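Local coordinates for uncharacterized protein DUF849 (Burkholderia xenovorans LB400, PDB 3E02) that probably cleaves beta-keto acids such as 3-keto-5-aminohexanoate, using a bound zinc ion, at residues Gly177-Leu182 and Arg218-Arg223; Glu212-Met217 and Tyr229-Leu234. One frame throughout, in Å; residues are numbered along the deposited sequence.

Contact 1: Gly177-Leu182 and Arg218-Arg223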
loop_
_atom_site.group_PDB
_atom_site.type_symbol
_atom_site.label_atom_id
_atom_site.label_comp_id
_atom_site.label_asym_id
_atom_site.label_seq_id
_atom_site.Cartn_x
_atom_site.Cartn_y
_atom_site.Cartn_z
ATOM N N GLY A 177 -4.183 4.436 14.247
ATOM C CA GLY A 177 -4.395 3.923 15.609
ATOM C C GLY A 177 -5.842 4.040 16.078
ATOM O O GLY A 177 -6.311 3.216 16.862
ATOM N N HIS A 178 -6.559 5.048 15.574
ATOM C CA HIS A 178 -7.979 5.242 15.909
ATOM C C HIS A 178 -8.851 4.082 15.428
ATOM O O HIS A 178 -9.857 3.777 16.067
ATOM C CB HIS A 178 -8.484 6.569 15.365
ATOM C CG HIS A 178 -7.859 7.765 16.016
ATOM N ND1 HIS A 178 -8.495 8.980 16.083
ATOM C CD2 HIS A 178 -6.706 7.910 16.716
ATOM C CE1 HIS A 178 -7.721 9.849 16.710
ATOM N NE2 HIS A 178 -6.632 9.221 17.113
ATOM N N LEU A 179 -8.459 3.446 14.322
ATOM C CA LEU A 179 -9.158 2.262 13.800
ATOM C C LEU A 179 -9.021 1.103 14.791
ATOM O O LEU A 179 -10.003 0.425 15.106
ATOM C CB LEU A 179 -8.615 1.859 12.421
ATOM C CG LEU A 179 -8.721 2.909 11.307
ATOM C CD1 LEU A 179 -7.972 2.446 10.057
ATOM C CD2 LEU A 179 -10.184 3.194 11.019
ATOM N N TYR A 180 -7.801 0.905 15.287
ATOM C CA TYR A 180 -7.520 -0.113 16.285
ATOM C C TYR A 180 -8.223 0.185 17.612
ATOM O O TYR A 180 -8.690 -0.744 18.283
ATOM C CB TYR A 180 -6.014 -0.297 16.474
ATOM C CG TYR A 180 -5.379 -0.916 15.257
ATOM C CD1 TYR A 180 -5.333 -2.295 15.097
ATOM C CD2 TYR A 180 -4.838 -0.115 14.239
ATOM C CE1 TYR A 180 -4.746 -2.875 13.941
ATOM C CE2 TYR A 180 -4.271 -0.677 13.091
ATOM C CZ TYR A 180 -4.210 -2.050 12.957
ATOM O OH TYR A 180 -3.634 -2.575 11.831
ATOM N N ASN A 181 -8.289 1.465 17.981
ATOM C CA ASN A 181 -9.044 1.903 19.191
ATOM C C ASN A 181 -10.518 1.516 19.043
ATOM O O ASN A 181 -11.101 0.974 19.975
ATOM C CB ASN A 181 -8.930 3.420 19.426
ATOM C CG ASN A 181 -7.514 3.872 19.758
ATOM O OD1 ASN A 181 -6.605 3.051 19.934
ATOM N ND2 ASN A 181 -7.328 5.195 19.855
ATOM N N LEU A 182 -11.107 1.777 17.871
ATOM C CA LEU A 182 -12.504 1.380 17.608
ATOM C C LEU A 182 -12.688 -0.135 17.666
ATOM O O LEU A 182 -13.669 -0.622 18.262
ATOM C CB LEU A 182 -12.999 1.916 16.257
ATOM C CG LEU A 182 -14.471 1.629 15.923
ATOM C CD1 LEU A 182 -15.438 2.172 17.000
ATOM C CD2 LEU A 182 -14.752 2.241 14.593
ATOM N N ARG A 218 -8.523 2.501 4.556
ATOM C CA ARG A 218 -9.583 1.610 4.065
ATOM C C ARG A 218 -9.139 0.136 4.153
ATOM O O ARG A 218 -9.932 -0.728 4.543
ATOM C CB ARG A 218 -10.043 1.943 2.644
ATOM C CG ARG A 218 -11.341 1.190 2.358
ATOM C CD ARG A 218 -11.884 1.318 1.030
ATOM N NE ARG A 218 -10.974 0.884 -0.030
ATOM C CZ ARG A 218 -11.356 0.664 -1.283
ATOM N NH1 ARG A 218 -12.638 0.755 -1.629
ATOM N NH2 ARG A 218 -10.455 0.301 -2.181
ATOM N N THR A 219 -7.876 -0.144 3.809
ATOM C CA THR A 219 -7.317 -1.504 3.888
ATOM C C THR A 219 -7.329 -2.054 5.314
ATOM O O THR A 219 -7.726 -3.210 5.546
ATOM C CB THR A 219 -5.883 -1.543 3.306
ATOM O OG1 THR A 219 -5.967 -1.178 1.931
ATOM C CG2 THR A 219 -5.253 -2.910 3.416
ATOM N N ILE A 220 -6.925 -1.213 6.255
ATOM C CA ILE A 220 -6.921 -1.572 7.675
ATOM C C ILE A 220 -8.345 -1.747 8.203
ATOM O O ILE A 220 -8.618 -2.732 8.901
ATOM C CB ILE A 220 -6.115 -0.545 8.515
ATOM C CG1 ILE A 220 -4.629 -0.571 8.101
ATOM C CG2 ILE A 220 -6.261 -0.819 10.009
ATOM C CD1 ILE A 220 -3.925 -1.950 8.183
ATOM N N ALA A 221 -9.244 -0.820 7.856
ATOM C CA ALA A 221 -10.669 -0.908 8.259
ATOM C C ALA A 221 -11.312 -2.187 7.708
ATOM O O ALA A 221 -12.074 -2.847 8.421
ATOM C CB ALA A 221 -11.449 0.318 7.817
ATOM N N ASP A 222 -10.992 -2.548 6.464
ATOM C CA ASP A 222 -11.478 -3.819 5.892
ATOM C C ASP A 222 -10.981 -5.019 6.691
ATOM O O ASP A 222 -11.743 -5.954 6.935
ATOM C CB ASP A 222 -11.074 -4.000 4.430
ATOM C CG ASP A 222 -11.853 -3.111 3.464
ATOM O OD1 ASP A 222 -12.866 -2.508 3.840
ATOM O OD2 ASP A 222 -11.432 -3.023 2.295
ATOM N N ARG A 223 -9.719 -4.988 7.100
ATOM C CA ARG A 223 -9.135 -6.058 7.911
ATOM C C ARG A 223 -9.781 -6.160 9.289
ATOM O O ARG A 223 -10.053 -7.259 9.751
ATOM C CB ARG A 223 -7.622 -5.862 8.051
ATOM C CG ARG A 223 -6.949 -6.744 9.097
ATOM C CD ARG A 223 -5.463 -6.848 8.866
ATOM N NE ARG A 223 -5.198 -7.550 7.606
ATOM C CZ ARG A 223 -4.008 -7.984 7.194
ATOM N NH1 ARG A 223 -2.901 -7.832 7.939
ATOM N NH2 ARG A 223 -3.939 -8.615 6.014
#
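Ile-220 meets both Leu-179 and Tyr-180 of the neighbouring helix. Its chi1 of -64° sets CG1 beside the backbone N and leaves CG2 trans to that N. The CG2 methyl lies 3.7 Å from Leu-179 CD1. It also reaches the phenol end of Tyr-180, 3.7 Å from CE2 and 3.6 Å from OH. The approach to this ring is oblique, and the two side chains run nearly perpendicular. Ile-220 CD1 lies 3.7 Å from the same Tyr-180 OH. That hydroxyl finds its polar partners across the interface, in Asp-210 and Asn-213 of the second subunit. Ala-221 comes next and is the closest CA match to Leu-179. Its small CB is 4.5 Å from Leu-179 CD2, and its backbone N is 4.1 Å from Leu-179 CD1. No hydrogen bond joins the two segments. The short helical axes run almost parallel, 10.0 Å apart at an angle of 15°. Leu-179 and Ala-221 share Leu-197 of strand 195-201, and Leu-179 also packs on Cys-173 of strand 168-173. Helices 176-187 and 211-225 thus lie side by side on the outside of these strands.

Contact 2: Glu212-Met217 and Tyr229-Leu234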
loop_
_atom_site.group_PDB
_atom_site.type_symbol
_atom_site.label_atom_id
_atom_site.label_comp_id
_atom_site.label_asym_id
_atom_site.label_seq_id
_atom_site.Cartn_x
_atom_site.Cartn_y
_atom_site.Cartn_z
ATOM N N GLU A 212 -2.333 8.137 -0.305
ATOM C CA GLU A 212 -1.946 6.824 0.199
ATOM C C GLU A 212 -2.533 6.547 1.598
ATOM O O GLU A 212 -2.839 5.397 1.924
ATOM C CB GLU A 212 -0.428 6.647 0.300
ATOM C CG GLU A 212 0.338 6.675 -1.003
ATOM C CD GLU A 212 0.764 8.068 -1.449
ATOM O OE1 GLU A 212 0.210 9.105 -0.974
ATOM O OE2 GLU A 212 1.670 8.100 -2.304
ATOM N N ASN A 213 -2.656 7.596 2.418
ATOM C CA ASN A 213 -3.224 7.457 3.768
ATOM C C ASN A 213 -4.693 7.037 3.763
ATOM O O ASN A 213 -5.097 6.273 4.630
ATOM C CB ASN A 213 -3.008 8.743 4.599
ATOM C CG ASN A 213 -1.538 8.996 4.908
ATOM O OD1 ASN A 213 -0.764 8.054 5.095
ATOM N ND2 ASN A 213 -1.148 10.272 4.984
ATOM N N LEU A 214 -5.476 7.520 2.791
ATOM C CA LEU A 214 -6.880 7.131 2.680
ATOM C C LEU A 214 -7.020 5.665 2.284
ATOM O O LEU A 214 -7.776 4.923 2.911
ATOM C CB LEU A 214 -7.641 8.024 1.696
ATOM C CG LEU A 214 -9.098 7.666 1.377
ATOM C CD1 LEU A 214 -9.940 7.489 2.626
ATOM C CD2 LEU A 214 -9.638 8.763 0.450
ATOM N N LEU A 215 -6.308 5.260 1.231
ATOM C CA LEU A 215 -6.370 3.861 0.791
ATOM C C LEU A 215 -5.846 2.929 1.874
ATOM O O LEU A 215 -6.387 1.863 2.038
ATOM C CB LEU A 215 -5.666 3.608 -0.547
ATOM C CG LEU A 215 -6.460 4.030 -1.795
ATOM C CD1 LEU A 215 -6.400 5.543 -1.999
ATOM C CD2 LEU A 215 -5.941 3.296 -3.035
ATOM N N HIS A 216 -4.819 3.355 2.613
ATOM C CA HIS A 216 -4.273 2.550 3.700
ATOM C C HIS A 216 -5.296 2.351 4.817
ATOM O O HIS A 216 -5.478 1.233 5.278
ATOM C CB HIS A 216 -2.970 3.122 4.263
ATOM C CG HIS A 216 -2.392 2.292 5.368
ATOM N ND1 HIS A 216 -1.818 1.057 5.151
ATOM C CD2 HIS A 216 -2.331 2.506 6.704
ATOM C CE1 HIS A 216 -1.421 0.552 6.307
ATOM N NE2 HIS A 216 -1.716 1.417 7.264
HETATM N N MSE A 217 -5.943 3.439 5.242
HETATM C CA MSE A 217 -6.978 3.357 6.275
HETATM C C MSE A 217 -8.149 2.464 5.842
HETATM O O MSE A 217 -8.669 1.704 6.665
HETATM C CB MSE A 217 -7.438 4.749 6.701
HETATM C CG MSE A 217 -6.395 5.475 7.548
HETATM SE SE MSE A 217 -7.014 7.187 8.159
HETATM C CE MSE A 217 -8.061 6.554 9.662
ATOM N N TYR A 229 -18.868 -1.817 8.089
ATOM C CA TYR A 229 -18.666 -0.364 8.170
ATOM C C TYR A 229 -18.928 0.412 6.878
ATOM O O TYR A 229 -18.832 -0.133 5.782
ATOM C CB TYR A 229 -17.245 -0.045 8.685
ATOM C CG TYR A 229 -16.153 -0.047 7.644
ATOM C CD1 TYR A 229 -15.533 -1.234 7.246
ATOM C CD2 TYR A 229 -15.722 1.150 7.052
ATOM C CE1 TYR A 229 -14.534 -1.242 6.283
ATOM C CE2 TYR A 229 -14.720 1.158 6.090
ATOM C CZ TYR A 229 -14.122 -0.036 5.709
ATOM O OH TYR A 229 -13.141 -0.017 4.759
ATOM N N TYR A 230 -19.234 1.701 7.049
ATOM C CA TYR A 230 -19.320 2.660 5.948
ATOM C C TYR A 230 -18.145 3.597 6.110
ATOM O O TYR A 230 -17.848 4.020 7.235
ATOM C CB TYR A 230 -20.575 3.504 6.003
ATOM C CG TYR A 230 -21.793 2.776 5.595
ATOM C CD1 TYR A 230 -22.031 2.489 4.245
ATOM C CD2 TYR A 230 -22.746 2.393 6.538
ATOM C CE1 TYR A 230 -23.175 1.819 3.857
ATOM C CE2 TYR A 230 -23.880 1.730 6.158
ATOM C CZ TYR A 230 -24.098 1.448 4.828
ATOM O OH TYR A 230 -25.236 0.776 4.489
ATOM N N LEU A 231 -17.490 3.912 4.995
ATOM C CA LEU A 231 -16.378 4.858 4.955
ATOM C C LEU A 231 -16.953 6.242 4.678
ATOM O O LEU A 231 -17.841 6.383 3.830
ATOM C CB LEU A 231 -15.406 4.507 3.819
ATOM C CG LEU A 231 -14.210 5.430 3.545
ATOM C CD1 LEU A 231 -13.269 5.455 4.755
ATOM C CD2 LEU A 231 -13.487 5.042 2.257
ATOM N N SER A 232 -16.484 7.239 5.435
ATOM C CA SER A 232 -16.737 8.644 5.137
ATOM C C SER A 232 -15.382 9.351 5.259
ATOM O O SER A 232 -14.456 8.869 5.954
ATOM C CB SER A 232 -17.815 9.253 6.026
ATOM O OG SER A 232 -18.159 10.561 5.567
ATOM N N VAL A 233 -15.249 10.475 4.566
ATOM C CA VAL A 233 -13.999 11.217 4.529
ATOM C C VAL A 233 -14.236 12.733 4.618
ATOM O O VAL A 233 -15.200 13.252 4.048
ATOM C CB VAL A 233 -13.201 10.907 3.216
ATOM C CG1 VAL A 233 -12.027 11.846 3.017
ATOM C CG2 VAL A 233 -12.725 9.427 3.168
ATOM N N LEU A 234 -13.374 13.396 5.383
ATOM C CA LEU A 234 -13.272 14.861 5.392
ATOM C C LEU A 234 -11.785 15.176 5.273
ATOM O O LEU A 234 -10.931 14.390 5.733
ATOM C CB LEU A 234 -13.858 15.485 6.660
ATOM C CG LEU A 234 -13.021 15.605 7.942
ATOM C CD1 LEU A 234 -12.072 16.828 7.901
ATOM C CD2 LEU A 234 -13.900 15.684 9.163
#
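Leu-214 reaches Val-233 of the strand with CG anti to the backbone N (chi1 175°). Its chi2 of 52° makes CD1 the methyl nearer Val-233. In Val-233, chi1 of 169° puts CG1 trans to the backbone N and leaves CG2 beside that N, trans to the carbonyl carbon. CG2 is the methyl that meets the helix. The two side chains approach tip to tip. Leu-214 CD1 lies 3.4 Å from Val-233 CG2, which is closer than usual for two methyl carbons. Leu-214 CD2 is farther back, 4.2 Å from the same Val-233 CG2. On the other contact of the leucine, CD1 lies 4.3 Å from Leu-231 CD2. One methyl of the helix thus serves two strand residues, spaced two apart. Ser-232 between them points away from the helix. The contact is wholly apolar and buried. The CA atoms of Leu-214 and Val-233, 8.4 Å apart, are the nearest pair across the contact, and the contact is made by side chains.

Helix 240-249 closes over the same side chains, with Met-246 against Leu-214 and Phe-243 and Ser-247 against Val-233. The strand is held in the sheet by backbone bonds to Phe-195 and Leu-197 of one neighbour and Asn-253 of another. Asn-213 and His-216 of the helix also bond across to the second subunit.

Helix 211-225 leads from strand 195-201 to strand 229-235, which pair in parallel. This is a beta-alpha-beta unit, with the connecting helix packed on the strand that follows it. The packing is that of the outer layer of a TIM barrel, the fold to which this family belongs.

Both contacts use helix 211-225, and their centres are 9 Å apart. Contact 1 ties that helix to helix 176-187, and contact 2 ties it to strand 229-234. Tyr-229 joins the two. Its OH lies 2.7 Å from Asp-222 OD1, a probable hydrogen bond, and 3.3 Å from Arg-218 O, also a probable hydrogen bond. Its CZ is 3.4 Å from Ala-221 CB. Leu-179 CD1 of contact 1 also packs 3.5 Å from the backbone O of Met-217 in contact 2. Both contacts reach the second subunit, so this side of the barrel also faces a neighbouring subunit. Neither includes the zinc ligands His-50, His-52 and Glu-259, and both lie away from that site.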